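Local coordinates for protein starch synthase I (Hordeum vulgare, PDB 4HLN) that is a barley starch synthase, a glycosyltransferase built from two Rossmann-like domains in the GT-B manner, at residues A[429-434]-A[505-510]; A[456-461]-A[470-475]; A[484-489]-A[499-504]. All blocks are in the same frame, centred on the assembly; numbering follows the deposited sequence.

Interaction 1: residues A[429-434]-A[505-510]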
# COMPACT_ATOMS: atom_id res chain seq x y z
N GLN A 429 14.03 -1.97 28.50
CA GLN A 429 14.99 -3.01 28.85
C GLN A 429 14.53 -3.69 30.13
O GLN A 429 14.59 -4.92 30.25
CB GLN A 429 16.39 -2.43 29.02
CG GLN A 429 17.03 -2.07 27.69
CD GLN A 429 18.20 -1.13 27.83
OE1 GLN A 429 18.22 -0.27 28.72
NE2 GLN A 429 19.19 -1.27 26.95
N ARG A 430 14.04 -2.90 31.07
CA ARG A 430 13.58 -3.46 32.33
C ARG A 430 12.39 -4.40 32.13
O ARG A 430 12.40 -5.54 32.61
CB ARG A 430 13.27 -2.35 33.34
CG ARG A 430 14.53 -1.61 33.82
CD ARG A 430 14.25 -0.76 35.06
NE ARG A 430 14.67 0.63 34.85
CZ ARG A 430 15.82 1.14 35.28
NH1 ARG A 430 16.67 0.39 35.94
NH2 ARG A 430 16.11 2.41 35.05
N GLU A 431 11.38 -3.95 31.40
CA GLU A 431 10.23 -4.78 31.10
C GLU A 431 10.60 -6.11 30.41
O GLU A 431 9.94 -7.12 30.60
CB GLU A 431 9.28 -3.99 30.22
CG GLU A 431 7.87 -4.53 30.13
CD GLU A 431 6.99 -3.66 29.22
OE1 GLU A 431 7.43 -2.55 28.83
OE2 GLU A 431 5.85 -4.09 28.91
N LEU A 432 11.66 -6.09 29.61
CA LEU A 432 12.04 -7.27 28.84
C LEU A 432 13.09 -8.12 29.55
O LEU A 432 13.38 -9.24 29.14
CB LEU A 432 12.55 -6.87 27.45
CG LEU A 432 11.54 -6.11 26.60
CD1 LEU A 432 12.19 -5.50 25.37
CD2 LEU A 432 10.39 -7.00 26.20
N GLY A 433 13.67 -7.57 30.61
CA GLY A 433 14.65 -8.29 31.39
C GLY A 433 16.05 -8.17 30.81
O GLY A 433 16.95 -8.97 31.10
N LEU A 434 16.25 -7.16 29.98
CA LEU A 434 17.55 -6.93 29.39
C LEU A 434 18.43 -6.11 30.31
O LEU A 434 17.95 -5.30 31.11
CB LEU A 434 17.40 -6.22 28.06
CG LEU A 434 16.75 -7.07 26.97
CD1 LEU A 434 16.36 -6.19 25.80
CD2 LEU A 434 17.70 -8.19 26.54
N VAL A 505 -0.85 -4.05 21.44
CA VAL A 505 -0.60 -2.74 20.87
C VAL A 505 0.18 -1.90 21.88
O VAL A 505 1.08 -1.15 21.50
CB VAL A 505 -1.91 -2.08 20.32
CG1 VAL A 505 -3.09 -3.05 20.47
CG2 VAL A 505 -2.19 -0.70 20.96
N PRO A 506 -0.11 -2.05 23.17
CA PRO A 506 0.67 -1.27 24.14
C PRO A 506 2.16 -1.60 24.12
O PRO A 506 3.00 -0.70 24.20
CB PRO A 506 0.04 -1.67 25.48
CG PRO A 506 -1.39 -1.97 25.12
CD PRO A 506 -1.30 -2.67 23.78
N VAL A 507 2.49 -2.89 23.99
CA VAL A 507 3.89 -3.28 23.96
C VAL A 507 4.58 -2.85 22.67
O VAL A 507 5.77 -2.52 22.66
CB VAL A 507 4.08 -4.79 24.20
CG1 VAL A 507 5.53 -5.18 23.95
CG2 VAL A 507 3.67 -5.16 25.63
N SER A 508 3.83 -2.85 21.57
CA SER A 508 4.40 -2.42 20.31
C SER A 508 4.72 -0.92 20.34
O SER A 508 5.71 -0.47 19.75
CB SER A 508 3.49 -2.79 19.14
OG SER A 508 2.25 -2.13 19.24
N HIS A 509 3.89 -0.14 21.04
CA HIS A 509 4.15 1.30 21.18
C HIS A 509 5.45 1.50 21.96
O HIS A 509 6.30 2.31 21.59
CB HIS A 509 2.99 2.02 21.87
CG HIS A 509 1.84 2.36 20.96
ND1 HIS A 509 1.50 3.65 20.63
CD2 HIS A 509 0.94 1.56 20.33
CE1 HIS A 509 0.46 3.64 19.82
NE2 HIS A 509 0.10 2.39 19.62
N ARG A 510 5.61 0.76 23.06
CA ARG A 510 6.80 0.87 23.90
C ARG A 510 8.07 0.39 23.21
O ARG A 510 9.15 0.94 23.44
CB ARG A 510 6.62 0.10 25.19
CG ARG A 510 5.93 0.88 26.27
CD ARG A 510 5.61 -0.03 27.44
NE ARG A 510 4.18 0.02 27.69
CZ ARG A 510 3.43 -1.04 27.95
NH1 ARG A 510 3.97 -2.25 28.01
NH2 ARG A 510 2.12 -0.88 28.17

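Interaction 2: residues A[456-461]-A[470-475]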
# COMPACT_ATOMS: atom_id res chain seq x y z
N ASP A 456 12.27 -15.07 7.62
CA ASP A 456 13.37 -16.01 7.40
C ASP A 456 14.75 -15.36 7.31
O ASP A 456 15.74 -15.98 7.69
CB ASP A 456 13.13 -16.88 6.17
CG ASP A 456 12.93 -16.06 4.90
OD1 ASP A 456 12.10 -15.13 4.91
OD2 ASP A 456 13.62 -16.35 3.89
N LEU A 457 14.82 -14.13 6.80
CA LEU A 457 16.08 -13.38 6.79
C LEU A 457 16.61 -13.20 8.20
O LEU A 457 17.79 -13.44 8.47
CB LEU A 457 15.87 -11.99 6.19
CG LEU A 457 16.07 -11.79 4.69
CD1 LEU A 457 17.51 -12.08 4.29
CD2 LEU A 457 15.08 -12.62 3.88
N ILE A 458 15.74 -12.76 9.09
CA ILE A 458 16.12 -12.53 10.47
C ILE A 458 16.61 -13.82 11.11
O ILE A 458 17.63 -13.84 11.80
CB ILE A 458 14.95 -11.94 11.26
CG1 ILE A 458 14.76 -10.46 10.88
CG2 ILE A 458 15.16 -12.13 12.76
CD1 ILE A 458 13.53 -9.80 11.51
N LYS A 459 15.90 -14.92 10.84
CA LYS A 459 16.29 -16.25 11.31
C LYS A 459 17.74 -16.59 10.92
O LYS A 459 18.46 -17.25 11.68
CB LYS A 459 15.32 -17.29 10.74
CG LYS A 459 15.43 -18.68 11.33
CD LYS A 459 14.23 -19.53 10.89
CE LYS A 459 14.12 -20.83 11.67
NZ LYS A 459 12.76 -21.44 11.57
N MET A 460 18.18 -16.13 9.75
CA MET A 460 19.50 -16.47 9.24
C MET A 460 20.58 -15.50 9.70
O MET A 460 21.73 -15.89 9.87
CB MET A 460 19.50 -16.53 7.70
CG MET A 460 18.37 -17.35 7.07
SD MET A 460 18.26 -19.08 7.58
CE MET A 460 16.75 -19.60 6.76
N ALA A 461 20.20 -14.24 9.91
CA ALA A 461 21.19 -13.23 10.28
C ALA A 461 21.46 -13.18 11.78
O ALA A 461 22.51 -12.72 12.21
CB ALA A 461 20.77 -11.87 9.78
N VAL A 470 24.89 -5.98 20.96
CA VAL A 470 23.60 -5.37 20.68
C VAL A 470 22.51 -6.14 21.39
O VAL A 470 22.70 -7.30 21.79
CB VAL A 470 23.25 -5.39 19.17
CG1 VAL A 470 24.30 -4.66 18.37
CG2 VAL A 470 23.09 -6.82 18.67
N GLN A 471 21.36 -5.49 21.55
CA GLN A 471 20.17 -6.17 22.02
C GLN A 471 19.12 -6.16 20.90
O GLN A 471 19.07 -5.24 20.08
CB GLN A 471 19.64 -5.51 23.29
CG GLN A 471 20.75 -5.07 24.24
CD GLN A 471 20.20 -4.51 25.53
OE1 GLN A 471 19.20 -3.79 25.53
NE2 GLN A 471 20.84 -4.86 26.64
N PHE A 472 18.29 -7.19 20.86
CA PHE A 472 17.35 -7.34 19.78
C PHE A 472 16.05 -7.91 20.30
O PHE A 472 16.01 -9.02 20.82
CB PHE A 472 17.92 -8.26 18.70
CG PHE A 472 16.98 -8.48 17.57
CD1 PHE A 472 17.07 -7.72 16.41
CD2 PHE A 472 15.98 -9.43 17.65
CE1 PHE A 472 16.19 -7.91 15.36
CE2 PHE A 472 15.09 -9.62 16.60
CZ PHE A 472 15.20 -8.86 15.46
N VAL A 473 14.98 -7.15 20.17
CA VAL A 473 13.69 -7.66 20.59
C VAL A 473 12.76 -7.71 19.39
O VAL A 473 12.67 -6.75 18.62
CB VAL A 473 13.06 -6.79 21.69
CG1 VAL A 473 13.07 -5.31 21.29
CG2 VAL A 473 11.63 -7.26 21.97
N MET A 474 12.09 -8.83 19.22
CA MET A 474 11.07 -8.86 18.21
C MET A 474 9.76 -9.28 18.86
O MET A 474 9.74 -10.11 19.76
CB MET A 474 11.46 -9.75 17.02
CG MET A 474 11.60 -11.22 17.34
SD MET A 474 12.37 -12.13 15.99
CE MET A 474 11.17 -11.94 14.67
N LEU A 475 8.69 -8.64 18.44
CA LEU A 475 7.36 -8.94 18.92
C LEU A 475 6.53 -9.33 17.72
O LEU A 475 6.51 -8.62 16.71
CB LEU A 475 6.75 -7.69 19.59
CG LEU A 475 5.22 -7.57 19.52
CD1 LEU A 475 4.58 -8.43 20.57
CD2 LEU A 475 4.77 -6.14 19.69

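Interaction 3: residues A[484-489]-A[499-504]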
# COMPACT_ATOMS: atom_id res chain seq x y z
N GLY A 484 8.46 -21.04 18.15
CA GLY A 484 9.29 -21.97 18.88
C GLY A 484 10.74 -21.57 18.76
O GLY A 484 11.54 -21.73 19.70
N TRP A 485 11.08 -21.03 17.60
CA TRP A 485 12.45 -20.64 17.31
C TRP A 485 12.83 -19.39 18.09
O TRP A 485 13.95 -19.26 18.57
CB TRP A 485 12.64 -20.41 15.82
CG TRP A 485 13.95 -19.80 15.52
CD1 TRP A 485 15.12 -20.45 15.30
CD2 TRP A 485 14.24 -18.40 15.45
NE1 TRP A 485 16.13 -19.54 15.08
CE2 TRP A 485 15.61 -18.27 15.16
CE3 TRP A 485 13.47 -17.24 15.59
CZ2 TRP A 485 16.24 -17.04 15.01
CZ3 TRP A 485 14.09 -16.01 15.43
CH2 TRP A 485 15.46 -15.92 15.15
N MET A 486 11.88 -18.47 18.21
CA MET A 486 12.09 -17.31 19.06
C MET A 486 12.51 -17.75 20.47
O MET A 486 13.47 -17.22 21.03
CB MET A 486 10.83 -16.44 19.11
CG MET A 486 10.55 -15.72 17.80
SD MET A 486 8.96 -14.89 17.73
CE MET A 486 9.16 -13.60 18.97
N ARG A 487 11.79 -18.72 21.02
CA ARG A 487 12.08 -19.19 22.38
C ARG A 487 13.50 -19.77 22.55
O ARG A 487 14.20 -19.44 23.51
CB ARG A 487 11.02 -20.19 22.86
CG ARG A 487 9.61 -19.60 22.89
CD ARG A 487 8.58 -20.61 23.40
NE ARG A 487 8.17 -21.56 22.36
CZ ARG A 487 7.07 -21.43 21.62
NH1 ARG A 487 6.26 -20.39 21.81
NH2 ARG A 487 6.78 -22.34 20.70
N SER A 488 13.92 -20.60 21.61
CA SER A 488 15.23 -21.24 21.72
C SER A 488 16.36 -20.24 21.53
O SER A 488 17.42 -20.35 22.16
CB SER A 488 15.36 -22.39 20.71
OG SER A 488 14.49 -22.20 19.60
N THR A 489 16.13 -19.27 20.66
CA THR A 489 17.13 -18.25 20.35
C THR A 489 17.40 -17.39 21.57
O THR A 489 18.54 -17.07 21.89
CB THR A 489 16.64 -17.34 19.23
OG1 THR A 489 16.24 -18.13 18.10
CG2 THR A 489 17.72 -16.35 18.82
N GLY A 499 12.17 -12.45 22.57
CA GLY A 499 11.08 -12.74 21.67
C GLY A 499 9.76 -12.70 22.41
O GLY A 499 9.47 -13.55 23.27
N TRP A 500 8.96 -11.69 22.09
CA TRP A 500 7.67 -11.49 22.73
C TRP A 500 6.63 -12.10 21.81
O TRP A 500 6.27 -11.50 20.78
CB TRP A 500 7.40 -10.00 22.91
CG TRP A 500 6.39 -9.64 23.98
CD1 TRP A 500 6.66 -9.09 25.20
CD2 TRP A 500 4.95 -9.77 23.91
NE1 TRP A 500 5.49 -8.89 25.90
CE2 TRP A 500 4.43 -9.30 25.13
CE3 TRP A 500 4.07 -10.25 22.93
CZ2 TRP A 500 3.05 -9.28 25.41
CZ3 TRP A 500 2.70 -10.24 23.21
CH2 TRP A 500 2.21 -9.76 24.44
N VAL A 501 6.16 -13.28 22.17
CA VAL A 501 5.21 -14.00 21.34
C VAL A 501 3.76 -13.70 21.69
O VAL A 501 3.29 -13.96 22.80
CB VAL A 501 5.42 -15.51 21.42
CG1 VAL A 501 4.35 -16.21 20.60
CG2 VAL A 501 6.81 -15.86 20.92
N GLY A 502 3.07 -13.15 20.70
CA GLY A 502 1.68 -12.76 20.85
C GLY A 502 1.56 -11.41 20.18
O GLY A 502 2.47 -10.97 19.47
N PHE A 503 0.43 -10.75 20.38
CA PHE A 503 0.42 -9.33 20.10
C PHE A 503 -0.03 -8.49 21.28
O PHE A 503 -0.55 -9.00 22.27
CB PHE A 503 -0.32 -8.97 18.82
CG PHE A 503 0.31 -7.79 18.11
CD1 PHE A 503 1.53 -7.93 17.46
CD2 PHE A 503 -0.30 -6.54 18.14
CE1 PHE A 503 2.13 -6.85 16.82
CE2 PHE A 503 0.30 -5.45 17.50
CZ PHE A 503 1.52 -5.61 16.84
N SER A 504 0.21 -7.19 21.16
CA SER A 504 -0.10 -6.22 22.18
C SER A 504 0.17 -4.88 21.56
O SER A 504 1.31 -4.57 21.18
CB SER A 504 0.83 -6.39 23.38
OG SER A 504 0.68 -5.31 24.29

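Interaction 1: residues A[429-434]-A[505-510]
Glu-431, on the last turn of helix 419-432, reaches across to Arg-510 of helix 505-514, and one salt bridge carries most of the contact. The bridge runs between Glu-431 OE2 and Arg-510 NH1 at 2.8 Å, with the oxygen at the guanidinium edge, close to its plane. The two side chains cross at about a right angle, and their carboxylate and guanidinium planes are 39° apart. It is a one-oxygen, one-nitrogen grip, since Glu-431 OE1 stays 3.6 Å from Arg-510 NH1. The glutamate gets there by spanning the gap fully stretched: its CG is set anti to the backbone N (chi1 -164°) and the chain runs straight on beyond it. Its second oxygen, OE1, rests 3.4 Å from Arg-510 CD.

The arginine is steadied from other directions too. Its NE gives a hydrogen bond to Cys-408 O, and Pro-506 O, one turn back, sits over one guanidinium face, 3.7 Å above the plane.

Beyond this pair there is one loose touch, a methyl of Val-507 (CG2) 4.1 Å from Glu-431 OE2. Behind the glutamate, Gly-433 takes a positive phi and ends helix 419-432 in a Schellman motif, while Arg-498 binds the carbonyls of Leu-432 and Gly-433. Two neighbouring helices on one face of a parallel sheet, bridged near the surface by a charged pair, fit the C-terminal Rossmann-like domain of a GT-B glycosyltransferase.

Interaction 2: residues A[456-461]-A[470-475]
Ile-458 holds its CG2 methyl anti to the backbone N, and with CG1 at chi1 -75° this sends the short branch from helix 455-466 toward Phe-472 and Met-474 on the strand. The ring of Phe-472 extends from the strand toward the helix. In Met-474, chi1 of 66° and an extended chi2 (-169°) put the sulfur at the edge of that ring, while the bend at its last torsion only turns the terminal methyl CE.

The CG2 methyl therefore faces two different side chains. It meets Phe-472 at the far end of the ring, with Ile-458 CG2 4.2 Å from Phe-472 CZ, approaching obliquely. Ile-458 CG2 also lies 4.3 Å from Met-474 SD. The long branch of the isoleucine adds a looser touch, its CD1 being 4.4 Å from Phe-472 CZ.

On the strand side, the sulfur lies in the plane of the phenyl ring, Met-474 SD being 3.8 Å from Phe-472 CE2. Phe-472 and Met-474 alternate with Val-473, so both emerge on the face that helix 455-466 covers. All three contacting side chains are buried and meet through apolar contacts, with no hydrogen bond between the two segments; Phe-445 of strand 442-446 touches Ile-458 and Met-474, and Pro-521 also packs on Ile-458. Helix 455-466 is the connection between the adjacent parallel strands 442-446 and 471-476, and its inward isoleucine resting on the second strand is the helix-on-sheet packing of a beta-alpha-beta crossover in a Rossmann-like domain.

Interaction 3: residues A[484-489]-A[499-504]
Met-486 of helix 480-492 lays its terminal methyl on Gly-499 and Val-501 of strand 497-501, closing the beta-alpha-beta unit that starts from strand 471-476 in this Rossmann-like domain. The helix and strand segments run roughly antiparallel, at 147°, with their axes 8.3 Å apart at closest approach.

The apolar part belongs to the methionine. Its chain leaves the helix straight and then bends at the sulfur (chi3 66°), which turns CE down against the strand backbone. There Met-486 CE lies 3.4 Å from Gly-499 CA, where no side chain intervenes, and 3.7 Å from Trp-500 N. The next inward residue flanks the same methyl: Val-501 CG2 is 3.8 Å from Met-486 CE. That branch also touches the sulfur, with Val-501 CG2 4.0 Å from Met-486 SD.

Of the polar contacts, one ties strand to helix: Gly-499 N bonds to Glu-490 OE1, a turn beyond Met-486. Others act within each side. After the strand, Ser-504 occupies the N-cap of helix 505-514 and its OG takes the N-H of Val-507. In helix 480-492, Trp-485 O accepts two donors from a single residue, Thr-489 N and Thr-489 OG1, arriving from opposite faces of the carbonyl plane; the hydroxyl bond, Thr-489 OG1 to Trp-485 O, measures 2.6 Å and comes in 38° above that plane.

Going from the N terminus, helix 419-432 comes first, and interaction 1 joins its end to helix 505-514, closing the longest loop, about 70 residues. Interactions 2 and 3 both lie within that loop, one after the other without crossing: 456-461 returns to 470-475, then 484-489 to 499-504. Each fastens one helix to the strand that follows it. Strands 471-476 and 497-501 are neighbours in the parallel sheet, bonded through Met-474 O and Trp-500 N. Alternate side chains of strand 471-476 divide the work: Met-474 serves helices 455-466 and 480-492, whereas Val-473 and Leu-475 meet the helices of interaction 1.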